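Local coordinates for chitin elicitor-binding protein (Oryza sativa subsp. japonica, PDB 5JCD) that binds chitin oligosaccharides from fungal cell walls and passes the elicitor signal on to rice defense responses, at residues T37-P40 against D41-A45. Numbering follows the deposited sequence.
Sequences TTLP and DLLGA
T38 is the N-cap of helix 39-45 and meets D41: T38 OG1 accepts a weak but fairly straight bond from D41 N at 3.4 Å. A chi1 of 70° swings that hydroxyl round between the backbone N and the carbonyl carbon, where it faces the amide. Backbone bonds continue the helix: L42 N donates to T38 O at 3.0 Å, L43 N to L39 O and G44 N to P40 O. P40, in the first turn, has no N-H to give, but no carbonyl of the helix lies four residues back to receive one.

A chi1 of 178° carries T37 OG1 away from its backbone N and close against D41 CB, at 3.1 Å. Separately, T37 OG1 makes a weak bond to T38 O at 3.3 Å. T38 O therefore takes both L42 N and this hydroxyl. The D41 carboxylate lies beside T38, with D41 OD2 3.6 Å from T38 OG1.

On another face, one turn apart, L39 CD1 meets L43 CD1 at 3.7 Å. L43 also touches Y27 of helix 27-34. Replacing L43 by an alanine removes the isobutyl end, which would probably leave L39 CD1 without this neighbour and open a gap beside Y27.

The negative charge of D41, in the first turn, would probably be stabilised by the helix dipole. The polar capping is consistent with a stabilised N-terminal end. L42 packs this second helix of a LysM-like beta-alpha-alpha-beta unit on helix 27-34 and strand 63-72.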
ATOM      1  N   THR A  37       9.790   4.092  -6.635  1.00 34.83           N
ATOM      2  CA  THR A  37       9.528   5.320  -7.350  1.00 42.60           C
ATOM      3  C   THR A  37      10.762   6.189  -7.155  1.00 40.69           C
ATOM      4  O   THR A  37      11.579   5.913  -6.287  1.00 42.79           O
ATOM      5  CB  THR A  37       8.257   6.035  -6.801  1.00 46.42           C
ATOM      6  OG1 THR A  37       8.053   7.266  -7.494  1.00 59.81           O
ATOM      7  CG2 THR A  37       8.391   6.351  -5.323  1.00 40.81           C
ATOM      8  N   THR A  38      10.903   7.224  -7.964  1.00 39.63           N
ATOM      9  CA  THR A  38      12.000   8.157  -7.802  1.00 45.61           C
ATOM     10  C   THR A  38      11.585   9.238  -6.822  1.00 49.91           C
ATOM     11  O   THR A  38      10.394   9.417  -6.542  1.00 49.94           O
ATOM     12  CB  THR A  38      12.388   8.847  -9.149  1.00 53.24           C
ATOM     13  OG1 THR A  38      11.346   9.747  -9.555  1.00 41.32           O
ATOM     14  CG2 THR A  38      12.650   7.816 -10.256  1.00 40.84           C
ATOM     15  N   LEU A  39      12.572   9.970  -6.316  1.00 54.99           N
ATOM     16  CA  LEU A  39      12.308  11.111  -5.450  1.00 54.74           C
ATOM     17  C   LEU A  39      11.338  12.142  -6.028  1.00 54.58           C
ATOM     18  O   LEU A  39      10.384  12.505  -5.351  1.00 62.59           O
ATOM     19  CB  LEU A  39      13.607  11.788  -5.012  1.00 61.16           C
ATOM     20  CG  LEU A  39      13.425  13.119  -4.276  1.00 67.63           C
ATOM     21  CD1 LEU A  39      12.719  12.936  -2.939  1.00 67.08           C
ATOM     22  CD2 LEU A  39      14.768  13.815  -4.087  1.00 69.30           C
ATOM     23  N   PRO A  40      11.559  12.619  -7.275  1.00 56.76           N
ATOM     24  CA  PRO A  40      10.606  13.641  -7.739  1.00 53.59           C
ATOM     25  C   PRO A  40       9.163  13.135  -7.871  1.00 52.57           C
ATOM     26  O   PRO A  40       8.220  13.894  -7.664  1.00 48.51           O
ATOM     27  CB  PRO A  40      11.147  14.064  -9.115  1.00 54.58           C
ATOM     28  CG  PRO A  40      12.338  13.274  -9.365  1.00 55.12           C
ATOM     29  CD  PRO A  40      12.692  12.437  -8.201  1.00 47.98           C
ATOM     30  N   ASP A  41       8.984  11.864  -8.203  1.00 53.69           N
ATOM     31  CA  ASP A  41       7.635  11.325  -8.257  1.00 49.12           C
ATOM     32  C   ASP A  41       7.027  11.225  -6.851  1.00 41.13           C
ATOM     33  O   ASP A  41       5.840  11.465  -6.676  1.00 29.70           O
ATOM     34  CB  ASP A  41       7.601   9.979  -8.982  1.00 49.67           C
ATOM     35  CG  ASP A  41       7.846  10.114 -10.487  1.00 61.63           C
ATOM     36  OD1 ASP A  41       7.700  11.233 -11.039  1.00 53.19           O
ATOM     37  OD2 ASP A  41       8.203   9.101 -11.122  1.00 69.71           O
ATOM     38  N   LEU A  42       7.843  10.887  -5.854  1.00 36.51           N
ATOM     39  CA  LEU A  42       7.338  10.824  -4.480  1.00 42.47           C
ATOM     40  C   LEU A  42       6.859  12.206  -4.039  1.00 45.69           C
ATOM     41  O   LEU A  42       5.778  12.339  -3.477  1.00 52.51           O
ATOM     42  CB  LEU A  42       8.396  10.255  -3.508  1.00 40.56           C
ATOM     43  CG  LEU A  42       7.939  10.002  -2.060  1.00 46.86           C
ATOM     44  CD1 LEU A  42       6.663   9.141  -2.034  1.00 29.50           C
ATOM     45  CD2 LEU A  42       9.035   9.317  -1.201  1.00 24.38           C
ATOM     46  N   LEU A  43       7.659  13.230  -4.328  1.00 49.44           N
ATOM     47  CA  LEU A  43       7.330  14.617  -3.991  1.00 44.40           C
ATOM     48  C   LEU A  43       6.049  15.101  -4.658  1.00 42.75           C
ATOM     49  O   LEU A  43       5.197  15.743  -4.022  1.00 39.90           O
ATOM     50  CB  LEU A  43       8.501  15.531  -4.366  1.00 55.09           C
ATOM     51  CG  LEU A  43       9.823  15.200  -3.651  1.00 60.84           C
ATOM     52  CD1 LEU A  43      10.993  16.003  -4.212  1.00 65.52           C
ATOM     53  CD2 LEU A  43       9.717  15.408  -2.152  1.00 54.59           C
ATOM     54  N   GLY A  44       5.911  14.794  -5.943  1.00 41.11           N
ATOM     55  CA  GLY A  44       4.720  15.161  -6.686  1.00 34.61           C
ATOM     56  C   GLY A  44       3.462  14.463  -6.182  1.00 40.87           C
ATOM     57  O   GLY A  44       2.377  15.044  -6.160  1.00 40.90           O
ATOM     58  N   ALA A  45       3.595  13.186  -5.839  1.00 42.38           N
ATOM     59  CA  ALA A  45       2.484  12.434  -5.260  1.00 42.47           C
ATOM     60  C   ALA A  45       2.006  13.046  -3.940  1.00 35.42           C
ATOM     61  O   ALA A  45       0.875  12.841  -3.526  1.00 38.69           O
ATOM     62  CB  ALA A  45       2.875  10.990  -5.056  1.00 41.30           C
TER